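Local coordinates for protein pterin-4-alpha-carbinolamine dehydratase MoaB2 (Mycobacterium marinum, PDB 3RFQ) that probably takes part in molybdenum cofactor biosynthesis, with a MogA/MoaB-type domain likely to bind molybdopterin, at residues 36-41 against 76-81. Residues are numbered along the deposited sequence; the frame is centred on the assembly and turned at random.
Sequences VVVDDR and VDIRNA
Val38 and Ile78 make the closer of two apolar contacts between residues 36-41, at the end of strand 31-38, and residues 76-81 of helix 75-87. CG1 of Val38 lies 3.7 Å from CD1 of Ile78, and the same methyl is 4.1 Å from Ile78 CG1, so one branch of the valine rests on the outer part of the isoleucine, the two side chains crossing at about a right angle. Ile78 reaches the strand because its CG1 stands anti to its own carbonyl carbon (chi1 -58°) and the chain runs on extended to CD1. One helical turn further on, the match is looser: CG1 of Val36 faces CB of Ala81 at 4.4 Å, both residues turning their CB toward the other segment. Val71 of the neighbouring strand 63-71 touches Val36, Ile78 and Ala81 and continues this apolar layer, while Thr107 and Ser110 of helix 107-114 border Val38 and Ile78 respectively. Beyond the strand, Asp39 N-caps helix 40-43, and Asp40 forms a salt bridge with Arg104. With strand 31-38 parallel to both 63-71 and 92-96, helix 75-87 serves as the crossover between these two flanking strands, packing across the central one in the alpha/beta manner of the MogA/MoaB fold.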
ATOM      1  N   VAL C  36      21.185  18.272  -7.564  1.00 18.04           N
ATOM      2  CA  VAL C  36      21.635  18.217  -8.955  1.00 18.42           C
ATOM      3  C   VAL C  36      20.403  18.266  -9.846  1.00 18.78           C
ATOM      4  O   VAL C  36      19.619  17.330  -9.841  1.00 19.32           O
ATOM      5  CB  VAL C  36      22.458  16.937  -9.252  1.00 19.07           C
ATOM      6  CG1 VAL C  36      22.850  16.866 -10.750  1.00 18.42           C
ATOM      7  CG2 VAL C  36      23.677  16.906  -8.383  1.00 17.90           C
ATOM      8  N   VAL C  37      20.234  19.361 -10.586  1.00 19.38           N
ATOM      9  CA  VAL C  37      19.145  19.491 -11.543  1.00 20.31           C
ATOM     10  C   VAL C  37      19.589  19.037 -12.933  1.00 22.28           C
ATOM     11  O   VAL C  37      20.464  19.645 -13.543  1.00 24.00           O
ATOM     12  CB  VAL C  37      18.567  20.933 -11.577  1.00 21.09           C
ATOM     13  CG1 VAL C  37      17.500  21.083 -12.680  1.00 21.92           C
ATOM     14  CG2 VAL C  37      17.987  21.293 -10.196  1.00 18.44           C
ATOM     15  N   VAL C  38      18.993  17.944 -13.407  1.00 23.06           N
ATOM     16  CA  VAL C  38      19.270  17.409 -14.720  1.00 24.90           C
ATOM     17  C   VAL C  38      18.216  17.938 -15.639  1.00 27.99           C
ATOM     18  O   VAL C  38      17.083  17.460 -15.645  1.00 28.14           O
ATOM     19  CB  VAL C  38      19.208  15.876 -14.751  1.00 25.07           C
ATOM     20  CG1 VAL C  38      19.651  15.361 -16.128  1.00 26.73           C
ATOM     21  CG2 VAL C  38      20.064  15.286 -13.662  1.00 22.23           C
ATOM     22  N   ASP C  39      18.589  18.936 -16.425  1.00 31.55           N
ATOM     23  CA  ASP C  39      17.675  19.540 -17.364  1.00 36.08           C
ATOM     24  C   ASP C  39      18.458  20.383 -18.368  1.00 39.59           C
ATOM     25  O   ASP C  39      19.286  21.220 -17.984  1.00 39.31           O
ATOM     26  CB  ASP C  39      16.636  20.392 -16.624  1.00 36.13           C
ATOM     27  CG  ASP C  39      15.588  20.981 -17.568  1.00 41.01           C
ATOM     28  OD1 ASP C  39      14.717  20.226 -18.072  1.00 42.83           O
ATOM     29  OD2 ASP C  39      15.648  22.201 -17.814  1.00 43.63           O
ATOM     30  N   ASP C  40      18.195  20.155 -19.650  1.00 43.29           N
ATOM     31  CA  ASP C  40      18.951  20.810 -20.705  1.00 47.39           C
ATOM     32  C   ASP C  40      18.754  22.316 -20.725  1.00 49.87           C
ATOM     33  O   ASP C  40      19.733  23.071 -20.827  1.00 51.58           O
ATOM     34  CB  ASP C  40      18.611  20.217 -22.071  1.00 50.17           C
ATOM     35  CG  ASP C  40      19.271  18.872 -22.308  1.00 50.41           C
ATOM     36  OD1 ASP C  40      20.323  18.584 -21.681  1.00 46.65           O
ATOM     37  OD2 ASP C  40      18.729  18.109 -23.148  1.00 53.79           O
ATOM     38  N   ARG C  41      17.500  22.759 -20.635  1.00 51.50           N
ATOM     39  CA  ARG C  41      17.200  24.195 -20.784  1.00 55.27           C
ATOM     40  C   ARG C  41      17.718  24.978 -19.562  1.00 53.95           C
ATOM     41  O   ARG C  41      18.196  26.107 -19.701  1.00 55.90           O
ATOM     42  CB  ARG C  41      15.705  24.445 -21.064  1.00 57.12           C
ATOM     43  N   VAL C  76      28.045  11.825 -18.993  1.00 32.43           N
ATOM     44  CA  VAL C  76      29.325  12.289 -18.466  1.00 32.30           C
ATOM     45  C   VAL C  76      29.141  13.493 -17.517  1.00 31.26           C
ATOM     46  O   VAL C  76      29.741  13.543 -16.424  1.00 29.86           O
ATOM     47  CB  VAL C  76      30.317  12.590 -19.622  1.00 35.18           C
ATOM     48  CG1 VAL C  76      31.556  13.404 -19.145  1.00 35.43           C
ATOM     49  CG2 VAL C  76      30.747  11.281 -20.298  1.00 35.93           C
ATOM     50  N   ASP C  77      28.294  14.444 -17.914  1.00 30.76           N
ATOM     51  CA  ASP C  77      28.098  15.632 -17.090  1.00 30.24           C
ATOM     52  C   ASP C  77      27.424  15.276 -15.771  1.00 27.89           C
ATOM     53  O   ASP C  77      27.865  15.745 -14.709  1.00 27.46           O
ATOM     54  CB  ASP C  77      27.377  16.760 -17.841  1.00 30.54           C
ATOM     55  CG  ASP C  77      28.238  17.351 -18.983  1.00 36.79           C
ATOM     56  OD1 ASP C  77      29.470  17.094 -19.023  1.00 39.38           O
ATOM     57  OD2 ASP C  77      27.686  18.073 -19.852  1.00 40.00           O
ATOM     58  N   ILE C  78      26.400  14.420 -15.834  1.00 26.59           N
ATOM     59  CA  ILE C  78      25.707  13.972 -14.634  1.00 25.01           C
ATOM     60  C   ILE C  78      26.672  13.214 -13.730  1.00 25.83           C
ATOM     61  O   ILE C  78      26.777  13.505 -12.544  1.00 25.97           O
ATOM     62  CB  ILE C  78      24.481  13.102 -14.954  1.00 24.00           C
ATOM     63  CG1 ILE C  78      23.490  13.867 -15.829  1.00 21.75           C
ATOM     64  CG2 ILE C  78      23.808  12.672 -13.674  1.00 22.12           C
ATOM     65  CD1 ILE C  78      22.413  12.977 -16.436  1.00 22.31           C
ATOM     66  N   ARG C  79      27.411  12.274 -14.307  1.00 27.74           N
ATOM     67  CA  ARG C  79      28.385  11.476 -13.568  1.00 28.61           C
ATOM     68  C   ARG C  79      29.468  12.332 -12.895  1.00 29.35           C
ATOM     69  O   ARG C  79      29.825  12.113 -11.727  1.00 29.46           O
ATOM     70  CB  ARG C  79      29.005  10.469 -14.521  1.00 30.36           C
ATOM     71  CG  ARG C  79      29.860   9.413 -13.883  1.00 32.32           C
ATOM     72  CD  ARG C  79      30.353   8.458 -14.973  1.00 34.76           C
ATOM     73  NE  ARG C  79      29.261   7.553 -15.353  1.00 35.97           N
ATOM     74  CZ  ARG C  79      29.037   7.132 -16.598  1.00 37.84           C
ATOM     75  NH1 ARG C  79      29.830   7.559 -17.588  1.00 37.37           N
ATOM     76  NH2 ARG C  79      28.002   6.310 -16.850  1.00 35.41           N
ATOM     77  N   ASN C  80      29.989  13.314 -13.623  1.00 30.43           N
ATOM     78  CA  ASN C  80      30.966  14.235 -13.037  1.00 30.77           C
ATOM     79  C   ASN C  80      30.408  15.056 -11.879  1.00 29.00           C
ATOM     80  O   ASN C  80      31.120  15.282 -10.902  1.00 29.84           O
ATOM     81  CB  ASN C  80      31.573  15.164 -14.089  1.00 32.38           C
ATOM     82  CG  ASN C  80      32.567  14.451 -14.996  1.00 36.88           C
ATOM     83  OD1 ASN C  80      32.729  13.223 -14.932  1.00 39.13           O
ATOM     84  ND2 ASN C  80      33.245  15.224 -15.859  1.00 40.66           N
ATOM     85  N   ALA C  81      29.167  15.524 -11.990  1.00 26.74           N
ATOM     86  CA  ALA C  81      28.568  16.291 -10.905  1.00 25.40           C
ATOM     87  C   ALA C  81      28.426  15.422  -9.646  1.00 24.52           C
ATOM     88  O   ALA C  81      28.663  15.889  -8.530  1.00 24.04           O
ATOM     89  CB  ALA C  81      27.223  16.859 -11.322  1.00 23.64           C
TER